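L-talarate/galactarate dehydratase (Salmonella typhimurium, PDB 2PP3) catalyses the magnesium-dependent dehydration of L-talarate and galactarate to 5-keto-4-deoxy-D-glucarate and also epimerises L-talarate to galactarate. Local coordinates at residues 43-48 with 171-176; 48-53 with 198-203; 55-60 with 80-85; 165-170 with 346-351. The protein carries 1 engineered substitution. One frame throughout, in Å; residues are numbered along the deposited sequence.

Contact 1. Residues 43-48 with 171-176; sequences PVSDAK and FLHTPL. With LGT (L-glucaric acid), chain G.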
# COMPACT_ATOMS: atom_id res chain seq x y z
N PRO B 43 -2.32 -39.55 3.78
CA PRO B 43 -2.37 -38.94 2.44
C PRO B 43 -3.68 -38.19 2.19
O PRO B 43 -4.77 -38.71 2.42
CB PRO B 43 -2.18 -40.13 1.51
CG PRO B 43 -2.67 -41.30 2.32
CD PRO B 43 -2.10 -41.00 3.68
N VAL B 44 -3.55 -36.96 1.72
CA VAL B 44 -4.69 -36.10 1.45
C VAL B 44 -5.09 -36.10 -0.02
O VAL B 44 -4.24 -36.05 -0.91
CB VAL B 44 -4.39 -34.65 1.88
CG1 VAL B 44 -5.57 -33.75 1.58
CG2 VAL B 44 -4.06 -34.63 3.37
N SER B 45 -6.39 -36.16 -0.28
CA SER B 45 -6.86 -36.14 -1.66
C SER B 45 -8.19 -35.41 -1.83
O SER B 45 -9.17 -35.71 -1.14
CB SER B 45 -6.98 -37.57 -2.19
OG SER B 45 -7.97 -38.30 -1.48
N ASP B 46 -8.20 -34.43 -2.72
CA ASP B 46 -9.42 -33.69 -3.03
C ASP B 46 -9.91 -34.20 -4.39
O ASP B 46 -9.45 -35.24 -4.85
CB ASP B 46 -9.16 -32.18 -3.08
CG ASP B 46 -7.97 -31.81 -3.95
OD1 ASP B 46 -7.81 -32.37 -5.05
OD2 ASP B 46 -7.19 -30.93 -3.53
N ALA B 47 -10.82 -33.47 -5.02
CA ALA B 47 -11.35 -33.90 -6.32
C ALA B 47 -10.27 -34.07 -7.39
O ALA B 47 -10.45 -34.85 -8.33
CB ALA B 47 -12.42 -32.93 -6.79
N LYS B 48 -9.16 -33.35 -7.27
CA LYS B 48 -8.09 -33.46 -8.25
C LYS B 48 -7.53 -34.89 -8.31
O LYS B 48 -6.99 -35.31 -9.34
CB LYS B 48 -6.96 -32.47 -7.92
CG LYS B 48 -7.33 -31.01 -8.14
CD LYS B 48 -6.16 -30.07 -7.87
CE LYS B 48 -5.92 -29.85 -6.37
NZ LYS B 48 -5.50 -31.08 -5.63
N PHE B 171 -11.94 -33.38 3.69
CA PHE B 171 -11.43 -33.84 2.40
C PHE B 171 -12.13 -35.11 1.92
O PHE B 171 -12.77 -35.82 2.69
CB PHE B 171 -9.92 -34.04 2.48
CG PHE B 171 -9.14 -32.76 2.36
CD1 PHE B 171 -8.99 -32.15 1.12
CD2 PHE B 171 -8.57 -32.16 3.47
CE1 PHE B 171 -8.29 -30.94 0.99
CE2 PHE B 171 -7.86 -30.96 3.36
CZ PHE B 171 -7.72 -30.35 2.12
N LEU B 172 -11.99 -35.38 0.62
CA LEU B 172 -12.63 -36.54 -0.03
C LEU B 172 -12.17 -37.94 0.37
O LEU B 172 -12.93 -38.90 0.23
CB LEU B 172 -12.54 -36.38 -1.55
CG LEU B 172 -13.51 -35.34 -2.12
CD1 LEU B 172 -13.23 -35.13 -3.60
CD2 LEU B 172 -14.94 -35.80 -1.89
N HIS B 173 -10.95 -38.07 0.85
CA HIS B 173 -10.44 -39.38 1.26
C HIS B 173 -10.99 -39.72 2.65
O HIS B 173 -10.71 -40.79 3.19
CB HIS B 173 -8.92 -39.35 1.31
CG HIS B 173 -8.37 -38.35 2.28
ND1 HIS B 173 -8.32 -38.58 3.64
CD2 HIS B 173 -7.89 -37.10 2.09
CE1 HIS B 173 -7.84 -37.52 4.25
NE2 HIS B 173 -7.57 -36.60 3.33
N THR B 174 -11.78 -38.81 3.21
CA THR B 174 -12.36 -39.00 4.53
C THR B 174 -13.81 -39.46 4.47
O THR B 174 -14.67 -38.78 3.92
CB THR B 174 -12.30 -37.68 5.35
OG1 THR B 174 -10.93 -37.27 5.51
CG2 THR B 174 -12.93 -37.87 6.73
N PRO B 175 -14.10 -40.64 5.05
CA PRO B 175 -15.46 -41.20 5.06
C PRO B 175 -16.43 -40.23 5.75
O PRO B 175 -16.04 -39.50 6.66
CB PRO B 175 -15.30 -42.50 5.84
CG PRO B 175 -13.89 -42.90 5.52
CD PRO B 175 -13.15 -41.60 5.64
N LEU B 176 -17.68 -40.23 5.31
CA LEU B 176 -18.69 -39.33 5.86
C LEU B 176 -18.74 -39.26 7.39
O LEU B 176 -18.60 -38.18 7.96
CB LEU B 176 -20.07 -39.70 5.31
CG LEU B 176 -21.25 -38.81 5.72
CD1 LEU B 176 -20.94 -37.35 5.42
CD2 LEU B 176 -22.51 -39.25 4.98
O1A LGT G . -7.42 -25.68 1.39
C1 LGT G . -7.82 -25.51 0.23
O1B LGT G . -8.43 -24.49 -0.15
C2 LGT G . -7.57 -26.66 -0.82
O2 LGT G . -7.80 -26.20 -2.16
C3 LGT G . -6.15 -27.23 -0.75
O3 LGT G . -5.24 -26.32 -1.36
C4 LGT G . -5.99 -28.60 -1.46
O4 LGT G . -6.24 -28.43 -2.88
C5 LGT G . -4.60 -29.26 -1.30
O5 LGT G . -4.34 -29.42 0.11
C6 LGT G . -4.54 -30.64 -1.98
O6A LGT G . -4.06 -30.67 -3.14
O6B LGT G . -4.98 -31.64 -1.35
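The Phe171 ring carries Val44 CG1 over one face, 3.7 Å from the ring centroid and almost on the ring normal, a CH-pi contact. Asp46 CB sits at the edge of the same ring. The His173 ring has Pro43 O over the centre of one face and Ser45 N at its edge, 3.0 Å from His173 CD2. The contact joins the capping domain of this enolase-superfamily enzyme to its barrel: 43-48 lies against the bound L-glucaric acid, and 171-176 follows strand 161-166. Val44 CG1 stands anti to the backbone N (chi1 179°), which puts this methyl over the phenyl ring. Leu172 CD1 lies against the start of helix 47-50, 4.0 Å from Ala47 CB. Leu172 N bonds weakly to Ser45 O. His173 NE2 is buried here with no hydrogen-bonding partner in the model.

Asp46 and Lys48 bind the substrate. Asp46 N-caps helix 47-50: its OD1 accepts Lys48 N at 2.8 Å. The Lys48 chain bends back so that NZ spans both Asp46 oxygens on their syn sides in a salt bridge. The same NZ donates to LGT O6A at 2.9 Å, and Asp46 OD2 lies 2.8 Å from LGT O4.

Contact 2. Residues 48-53 with 198-203; sequences KVLTGR and VGQPNC. With LGT (L-glucaric acid), chain G.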
# COMPACT_ATOMS: atom_id res chain seq x y z
N LYS B 48 -9.16 -33.35 -7.27
CA LYS B 48 -8.09 -33.46 -8.25
C LYS B 48 -7.53 -34.89 -8.31
O LYS B 48 -6.99 -35.31 -9.34
CB LYS B 48 -6.96 -32.47 -7.92
CG LYS B 48 -7.33 -31.01 -8.14
CD LYS B 48 -6.16 -30.07 -7.87
CE LYS B 48 -5.92 -29.85 -6.37
NZ LYS B 48 -5.50 -31.08 -5.63
N VAL B 49 -7.67 -35.62 -7.21
CA VAL B 49 -7.20 -37.00 -7.14
C VAL B 49 -8.30 -37.95 -7.62
O VAL B 49 -8.04 -38.84 -8.43
CB VAL B 49 -6.81 -37.39 -5.70
CG1 VAL B 49 -6.34 -38.84 -5.66
CG2 VAL B 49 -5.72 -36.46 -5.19
N LEU B 50 -9.52 -37.73 -7.15
CA LEU B 50 -10.65 -38.58 -7.53
C LEU B 50 -11.02 -38.50 -9.01
O LEU B 50 -11.81 -39.31 -9.50
CB LEU B 50 -11.88 -38.26 -6.67
CG LEU B 50 -11.90 -38.85 -5.25
CD1 LEU B 50 -10.73 -38.33 -4.44
CD2 LEU B 50 -13.21 -38.49 -4.58
N THR B 51 -10.48 -37.52 -9.73
CA THR B 51 -10.76 -37.41 -11.16
C THR B 51 -9.54 -37.90 -11.94
O THR B 51 -9.55 -37.96 -13.16
CB THR B 51 -11.06 -35.95 -11.59
OG1 THR B 51 -9.92 -35.12 -11.32
CG2 THR B 51 -12.29 -35.43 -10.85
N GLY B 52 -8.48 -38.25 -11.20
CA GLY B 52 -7.27 -38.75 -11.82
C GLY B 52 -6.23 -37.73 -12.25
O GLY B 52 -5.21 -38.09 -12.83
N ARG B 53 -6.47 -36.45 -11.97
CA ARG B 53 -5.52 -35.40 -12.34
C ARG B 53 -4.22 -35.48 -11.55
O ARG B 53 -3.15 -35.18 -12.08
CB ARG B 53 -6.14 -34.02 -12.14
CG ARG B 53 -7.25 -33.66 -13.10
CD ARG B 53 -6.75 -33.59 -14.54
NE ARG B 53 -7.67 -32.82 -15.38
CZ ARG B 53 -7.50 -32.59 -16.68
NH1 ARG B 53 -6.44 -33.08 -17.32
NH2 ARG B 53 -8.39 -31.86 -17.34
N VAL B 198 -15.68 -31.01 -2.48
CA VAL B 198 -16.62 -31.63 -3.41
C VAL B 198 -16.00 -31.68 -4.80
O VAL B 198 -14.80 -31.41 -4.97
CB VAL B 198 -17.95 -30.84 -3.48
CG1 VAL B 198 -18.67 -30.90 -2.15
CG2 VAL B 198 -17.68 -29.40 -3.88
N GLY B 199 -16.80 -32.03 -5.81
CA GLY B 199 -16.28 -32.09 -7.16
C GLY B 199 -15.86 -33.47 -7.63
O GLY B 199 -15.19 -33.61 -8.65
N GLN B 200 -16.23 -34.50 -6.88
CA GLN B 200 -15.88 -35.86 -7.26
C GLN B 200 -16.80 -36.29 -8.40
O GLN B 200 -17.91 -35.77 -8.55
CB GLN B 200 -16.04 -36.82 -6.07
CG GLN B 200 -17.48 -37.23 -5.79
CD GLN B 200 -17.60 -38.12 -4.56
OE1 GLN B 200 -17.74 -37.64 -3.43
NE2 GLN B 200 -17.52 -39.43 -4.77
N PRO B 201 -16.36 -37.25 -9.23
CA PRO B 201 -17.15 -37.75 -10.36
C PRO B 201 -18.63 -37.95 -10.03
O PRO B 201 -19.50 -37.51 -10.76
CB PRO B 201 -16.44 -39.05 -10.71
CG PRO B 201 -15.00 -38.70 -10.45
CD PRO B 201 -15.08 -37.98 -9.12
N ASN B 202 -18.89 -38.62 -8.91
CA ASN B 202 -20.26 -38.90 -8.49
C ASN B 202 -20.87 -37.66 -7.83
O ASN B 202 -20.73 -37.45 -6.62
CB ASN B 202 -20.25 -40.06 -7.49
CG ASN B 202 -21.64 -40.59 -7.20
OD1 ASN B 202 -22.60 -39.82 -7.05
ND2 ASN B 202 -21.76 -41.90 -7.09
N CYS B 203 -21.55 -36.83 -8.62
CA CYS B 203 -22.18 -35.62 -8.08
C CYS B 203 -23.18 -35.96 -6.99
O CYS B 203 -23.35 -35.20 -6.04
CB CYS B 203 -22.89 -34.85 -9.20
SG CYS B 203 -21.78 -34.08 -10.38
O1A LGT G . -7.42 -25.68 1.39
C1 LGT G . -7.82 -25.51 0.23
O1B LGT G . -8.43 -24.49 -0.15
C2 LGT G . -7.57 -26.66 -0.82
O2 LGT G . -7.80 -26.20 -2.16
C3 LGT G . -6.15 -27.23 -0.75
O3 LGT G . -5.24 -26.32 -1.36
C4 LGT G . -5.99 -28.60 -1.46
O4 LGT G . -6.24 -28.43 -2.88
C5 LGT G . -4.60 -29.26 -1.30
O5 LGT G . -4.34 -29.42 0.11
C6 LGT G . -4.54 -30.64 -1.98
O6A LGT G . -4.06 -30.67 -3.14
O6B LGT G . -4.98 -31.64 -1.35
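Leu50 has CG anti to its carbonyl carbon (chi1 -79°), and a chi2 of 61° then carries CD2 onto Gln200. CD2 meets Gln200 CB at 3.6 Å, on the aliphatic root of that side chain. Thr51 has OG1 between its backbone N and carbonyl carbon (chi1 61°). This leaves CG2 facing the other loop, 4.2 Å from Pro201 CD and 4.1 Å from Gly199 O. OG1 itself bonds back to Ala47 O, one turn earlier.

Pro201 packs against the end of the helix. Its CG touches Leu50 O at 3.4 Å, and its CD lies 4.0 Å from Leu50 CB. The touching groups are methyls and methylenes, with the carbonyl oxygen of Leu50 at the pyrrolidine ring.

Helix 47-50 ends here in a Schellman motif. Gly52 has a positive phi, and its N donates to Val49 O at 2.9 Å. The partner, 198-203, is the loop that leads from barrel strand 194-197 to helix 203-217. This strand carries the substrate-binding Lys195 and the proton-acceptor position, engineered to Ala197 in this structure. The helix of the capping domain meets this barrel loop at the surface.

The loop is fixed on its own side. Asp206 OD2 accepts from both Gly199 N and Gln200 N. Asn202 N-caps helix 203-217 through OD1, which accepts Glu205 N. Leu172, from the preceding barrel loop, touches both Leu50 and Gln200.

Contact 3. Residues 55-60 with 80-85; sequences KPLTEV and YSKRAG. With LGT (L-glucaric acid), chain G.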
# COMPACT_ATOMS: atom_id res chain seq x y z
N LYS B 55 -2.08 -37.37 -7.78
CA LYS B 55 -1.95 -38.43 -6.79
C LYS B 55 -2.15 -37.79 -5.42
O LYS B 55 -1.97 -36.58 -5.26
CB LYS B 55 -0.55 -39.05 -6.86
CG LYS B 55 -0.30 -39.88 -8.12
CD LYS B 55 -1.24 -41.08 -8.15
CE LYS B 55 -0.98 -41.96 -9.37
NZ LYS B 55 -1.90 -43.14 -9.40
N PRO B 56 -2.54 -38.60 -4.42
CA PRO B 56 -2.76 -38.06 -3.08
C PRO B 56 -1.55 -37.30 -2.55
O PRO B 56 -0.40 -37.64 -2.86
CB PRO B 56 -3.07 -39.31 -2.26
CG PRO B 56 -3.77 -40.19 -3.26
CD PRO B 56 -2.88 -40.03 -4.48
N LEU B 57 -1.81 -36.27 -1.75
CA LEU B 57 -0.77 -35.45 -1.15
C LEU B 57 -0.20 -36.18 0.07
O LEU B 57 -0.96 -36.61 0.95
CB LEU B 57 -1.35 -34.10 -0.72
CG LEU B 57 -0.39 -33.03 -0.22
CD1 LEU B 57 0.57 -32.62 -1.33
CD2 LEU B 57 -1.18 -31.83 0.26
N THR B 58 1.12 -36.33 0.12
CA THR B 58 1.75 -37.03 1.24
C THR B 58 2.74 -36.15 1.99
O THR B 58 3.31 -36.57 3.00
CB THR B 58 2.50 -38.29 0.76
OG1 THR B 58 3.52 -37.91 -0.18
CG2 THR B 58 1.54 -39.26 0.10
N GLU B 59 2.96 -34.94 1.51
CA GLU B 59 3.89 -34.03 2.17
C GLU B 59 3.77 -32.63 1.59
O GLU B 59 3.10 -32.42 0.57
CB GLU B 59 5.32 -34.53 2.00
CG GLU B 59 5.93 -34.20 0.65
CD GLU B 59 7.25 -34.92 0.40
OE1 GLU B 59 7.94 -35.24 1.40
OE2 GLU B 59 7.60 -35.14 -0.77
N VAL B 60 4.41 -31.67 2.24
CA VAL B 60 4.39 -30.28 1.80
C VAL B 60 5.80 -29.72 1.86
O VAL B 60 6.46 -29.77 2.90
CB VAL B 60 3.47 -29.42 2.69
CG1 VAL B 60 3.49 -27.97 2.21
CG2 VAL B 60 2.06 -29.97 2.66
N TYR B 80 5.81 -22.34 0.02
CA TYR B 80 5.61 -23.78 0.09
C TYR B 80 5.24 -24.31 -1.27
O TYR B 80 5.06 -23.56 -2.22
CB TYR B 80 4.47 -24.08 1.06
CG TYR B 80 3.11 -23.76 0.48
CD1 TYR B 80 2.37 -24.72 -0.19
CD2 TYR B 80 2.60 -22.46 0.55
CE1 TYR B 80 1.14 -24.41 -0.78
CE2 TYR B 80 1.38 -22.14 -0.03
CZ TYR B 80 0.65 -23.11 -0.70
OH TYR B 80 -0.55 -22.79 -1.28
N SER B 81 5.12 -25.63 -1.35
CA SER B 81 4.72 -26.27 -2.59
C SER B 81 4.04 -27.58 -2.26
O SER B 81 4.58 -28.42 -1.55
CB SER B 81 5.94 -26.53 -3.48
OG SER B 81 5.52 -27.05 -4.73
N LYS B 82 2.81 -27.73 -2.74
CA LYS B 82 2.07 -28.96 -2.55
C LYS B 82 2.29 -29.72 -3.85
O LYS B 82 1.70 -29.38 -4.88
CB LYS B 82 0.58 -28.68 -2.32
CG LYS B 82 0.28 -28.05 -0.97
CD LYS B 82 -1.21 -27.86 -0.79
CE LYS B 82 -1.52 -27.16 0.54
NZ LYS B 82 -2.99 -26.93 0.70
N ARG B 83 3.15 -30.72 -3.79
CA ARG B 83 3.54 -31.55 -4.93
C ARG B 83 4.77 -30.90 -5.56
O ARG B 83 5.35 -29.99 -4.96
CB ARG B 83 2.39 -31.72 -5.94
CG ARG B 83 1.22 -32.50 -5.35
CD ARG B 83 0.15 -32.85 -6.37
NE ARG B 83 -0.92 -33.65 -5.77
CZ ARG B 83 -1.87 -33.17 -4.96
NH1 ARG B 83 -1.90 -31.88 -4.64
NH2 ARG B 83 -2.79 -33.99 -4.46
N ALA B 84 5.17 -31.34 -6.74
CA ALA B 84 6.37 -30.80 -7.39
C ALA B 84 6.43 -29.27 -7.45
O ALA B 84 5.41 -28.60 -7.65
CB ALA B 84 6.52 -31.38 -8.79
N GLY B 85 7.63 -28.73 -7.27
CA GLY B 85 7.84 -27.29 -7.29
C GLY B 85 8.78 -26.80 -6.20
O GLY B 85 9.47 -25.79 -6.38
O1A LGT G . -7.42 -25.68 1.39
C1 LGT G . -7.82 -25.51 0.23
O1B LGT G . -8.43 -24.49 -0.15
C2 LGT G . -7.57 -26.66 -0.82
O2 LGT G . -7.80 -26.20 -2.16
C3 LGT G . -6.15 -27.23 -0.75
O3 LGT G . -5.24 -26.32 -1.36
C4 LGT G . -5.99 -28.60 -1.46
O4 LGT G . -6.24 -28.43 -2.88
C5 LGT G . -4.60 -29.26 -1.30
O5 LGT G . -4.34 -29.42 0.11
C6 LGT G . -4.54 -30.64 -1.98
O6A LGT G . -4.06 -30.67 -3.14
O6B LGT G . -4.98 -31.64 -1.35
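The end-to-end directions of 55-60 and 80-83 are 160° apart, so the segments run antiparallel, with Val60 CA 5.1 Å from Lys82 CA. They are the open end of the hairpin of strands 57-69 and 74-81, part of the antiparallel sheet of the N-terminal capping domain. Val60 CG1 packs on Tyr80 CB. Tyr80 OH is hydrogen-bonded to Asp301, the residue that raises the basicity of the active-site histidine.

Beyond the paired strands the contact rests on Arg83. Its chain is extended from CG to NE, and Leu57 CD1 lies over one face of the guanidinium, offset toward the rim. NE and NH2 grip a single atom, Lys55 O, side-on and in the guanidinium plane. The NH2 bond is 2.8 Å and the NE bond to the same Lys55 O is 3.2 Å. This double hold fixes the rotation of the group and directs NH1 at the ligand carboxylate. Arg83 NH1 donates to LGT O6A at 2.9 Å, nearly straight at 170°.

Leu57 and Lys82 cross at about a right angle. Leu57 CD1 touches Lys82 CB, and the extended lysine runs past to the ligand. Lys82 NZ donates to LGT O5 at 2.9 Å and weakly to LGT O3; it also makes a cation-pi contact with Phe329. Ser81 OG donates to Arg83 O at 3.0 Å, from above the carbonyl plane.

Contact 4. Residues 165-170 with 346-351; sequences YNTSGG and WLEHFE. With LGT (L-glucaric acid), chain G.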
# COMPACT_ATOMS: atom_id res chain seq x y z
N TYR B 165 -12.30 -20.81 9.48
CA TYR B 165 -13.00 -22.04 9.11
C TYR B 165 -11.95 -23.13 8.89
O TYR B 165 -10.81 -22.84 8.51
CB TYR B 165 -13.84 -21.82 7.84
CG TYR B 165 -13.05 -21.75 6.54
CD1 TYR B 165 -12.73 -22.91 5.83
CD2 TYR B 165 -12.60 -20.52 6.04
CE1 TYR B 165 -11.99 -22.85 4.65
CE2 TYR B 165 -11.86 -20.45 4.85
CZ TYR B 165 -11.56 -21.62 4.16
OH TYR B 165 -10.83 -21.58 3.00
N ASN B 166 -12.33 -24.38 9.12
CA ASN B 166 -11.40 -25.49 8.94
C ASN B 166 -11.62 -26.23 7.62
O ASN B 166 -12.76 -26.42 7.17
CB ASN B 166 -11.50 -26.48 10.10
CG ASN B 166 -10.70 -27.75 9.85
OD1 ASN B 166 -11.16 -28.67 9.16
ND2 ASN B 166 -9.49 -27.81 10.39
N THR B 167 -10.53 -26.67 7.01
CA THR B 167 -10.57 -27.39 5.73
C THR B 167 -10.04 -28.82 5.85
O THR B 167 -10.60 -29.74 5.25
CB THR B 167 -9.72 -26.66 4.66
OG1 THR B 167 -10.31 -25.39 4.37
CG2 THR B 167 -9.65 -27.49 3.37
N SER B 168 -8.98 -28.99 6.63
CA SER B 168 -8.33 -30.28 6.80
C SER B 168 -9.23 -31.43 7.28
O SER B 168 -8.83 -32.59 7.22
CB SER B 168 -7.13 -30.14 7.74
OG SER B 168 -7.52 -29.67 9.01
N GLY B 169 -10.43 -31.11 7.75
CA GLY B 169 -11.31 -32.17 8.23
C GLY B 169 -12.42 -32.56 7.27
O GLY B 169 -13.22 -33.44 7.57
N GLY B 170 -12.48 -31.92 6.10
CA GLY B 170 -13.52 -32.25 5.16
C GLY B 170 -13.07 -32.68 3.77
O GLY B 170 -13.74 -32.38 2.79
N TRP B 346 -12.23 -14.01 5.69
CA TRP B 346 -12.24 -15.35 6.26
C TRP B 346 -10.83 -15.92 6.22
O TRP B 346 -10.11 -15.74 5.23
CB TRP B 346 -13.16 -16.29 5.47
CG TRP B 346 -14.59 -16.19 5.85
CD1 TRP B 346 -15.53 -15.36 5.32
CD2 TRP B 346 -15.26 -16.98 6.84
NE1 TRP B 346 -16.75 -15.58 5.91
CE2 TRP B 346 -16.61 -16.57 6.85
CE3 TRP B 346 -14.84 -17.99 7.72
CZ2 TRP B 346 -17.56 -17.15 7.71
CZ3 TRP B 346 -15.79 -18.56 8.58
CH2 TRP B 346 -17.13 -18.14 8.56
N LEU B 347 -10.44 -16.58 7.30
CA LEU B 347 -9.12 -17.19 7.40
C LEU B 347 -9.29 -18.70 7.36
O LEU B 347 -10.18 -19.25 8.02
CB LEU B 347 -8.43 -16.79 8.70
CG LEU B 347 -6.96 -17.18 8.84
CD1 LEU B 347 -6.15 -16.42 7.80
CD2 LEU B 347 -6.44 -16.87 10.25
N GLU B 348 -8.44 -19.38 6.60
CA GLU B 348 -8.51 -20.83 6.45
C GLU B 348 -7.57 -21.56 7.39
O GLU B 348 -6.38 -21.26 7.47
CB GLU B 348 -8.19 -21.21 4.99
CG GLU B 348 -8.06 -22.70 4.75
CD GLU B 348 -7.88 -23.05 3.28
OE1 GLU B 348 -7.05 -22.41 2.61
OE2 GLU B 348 -8.58 -23.98 2.81
N HIS B 349 -8.11 -22.54 8.11
CA HIS B 349 -7.30 -23.29 9.06
C HIS B 349 -6.88 -24.71 8.67
O HIS B 349 -7.67 -25.52 8.19
CB HIS B 349 -8.00 -23.33 10.42
CG HIS B 349 -7.38 -24.30 11.38
ND1 HIS B 349 -7.55 -25.66 11.27
CD2 HIS B 349 -6.56 -24.11 12.45
CE1 HIS B 349 -6.86 -26.27 12.23
NE2 HIS B 349 -6.25 -25.35 12.95
N PHE B 350 -5.60 -24.97 8.92
CA PHE B 350 -4.96 -26.27 8.71
C PHE B 350 -4.08 -26.42 9.94
O PHE B 350 -3.68 -25.42 10.54
CB PHE B 350 -4.05 -26.26 7.48
CG PHE B 350 -4.76 -26.50 6.17
CD1 PHE B 350 -5.33 -25.45 5.47
CD2 PHE B 350 -4.82 -27.79 5.64
CE1 PHE B 350 -5.95 -25.67 4.24
CE2 PHE B 350 -5.45 -28.02 4.41
CZ PHE B 350 -6.01 -26.96 3.71
N GLU B 351 -3.78 -27.65 10.34
CA GLU B 351 -2.92 -27.86 11.49
C GLU B 351 -1.52 -28.24 10.99
O GLU B 351 -0.54 -28.16 11.72
CB GLU B 351 -3.46 -28.99 12.38
CG GLU B 351 -3.61 -30.33 11.68
CD GLU B 351 -4.97 -30.52 11.05
OE1 GLU B 351 -5.43 -29.61 10.33
OE2 GLU B 351 -5.58 -31.59 11.26
O1A LGT G . -7.42 -25.68 1.39
C1 LGT G . -7.82 -25.51 0.23
O1B LGT G . -8.43 -24.49 -0.15
C2 LGT G . -7.57 -26.66 -0.82
O2 LGT G . -7.80 -26.20 -2.16
C3 LGT G . -6.15 -27.23 -0.75
O3 LGT G . -5.24 -26.32 -1.36
C4 LGT G . -5.99 -28.60 -1.46
O4 LGT G . -6.24 -28.43 -2.88
C5 LGT G . -4.60 -29.26 -1.30
O5 LGT G . -4.34 -29.42 0.11
C6 LGT G . -4.54 -30.64 -1.98
O6A LGT G . -4.06 -30.67 -3.14
O6B LGT G . -4.98 -31.64 -1.35
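Backbone bonds pair Tyr165 with Glu348 and Asn166 with His349 as parallel strands. Tyr165 N donates to Leu347 O at 3.0 Å, and His349 N to Tyr165 O at 2.7 Å. Thr167 N extends the ladder to His349 O.

Side-chain hydrogen bonds lie on both faces. On the face of Asn166 and His349, Asn166 ND2 donates to His349 ND1 at 3.0 Å and to Ser168 OG. Asn166 OD1 accepts Gly169 N in an Asx motif, so the amide is held at both ends. Ser168 OG lies very close to Glu351 OE1. On the face of Tyr165 and Glu348, Thr167 OG1 donates to the anti lone pair of Glu348 OE2 at 2.7 Å. Glu348 binds substrate: its CG is anti to the backbone N (chi1 173°), and the extended chain brings OE2 to 2.5 Å from LGT O1A. Lys195 forms a salt bridge with OE2 and bonds to Tyr165 OH.

Apolar packing adds Glu348 CA over the Tyr165 ring, a CH-pi contact, and Trp346 CE3 at the ring edge. Thr167 CG2 packs on Phe350 CZ at 3.7 Å. A polar atom, LGT O1A, sits at the edge of the Phe350 ring.

The pair closes the modified TIM barrel of the enolase superfamily. Strand 161-166 bonds to 194-197, and 346-349 to 324-325. Helix 331-339 covers Leu347 and His349, whose imidazole stacks on Tyr12 of the second subunit.

How the contacts relate
All four contacts lie at the L-glucaric acid site, contact 2 only through Lys48, which it shares with contact 1. Contact 4 is buried barrel core, tied by strand pairing and side-chain hydrogen bonds; it meets the O1A carboxylate. Contacts 1 and 3 hold the other carboxylate, with cationic groups from the capping domain. Contact 1 is buried and joins cap to barrel, whereas contact 3 is partly buried and stays within the cap. Contact 2 is a surface contact of apolar packing. It also uses helix 47-50, as contact 1 does, and Leu50 touches Leu172 between them. Val44 O and Leu57 N link contacts 1 and 3, while Phe171 against Phe350 joins contacts 1 and 4.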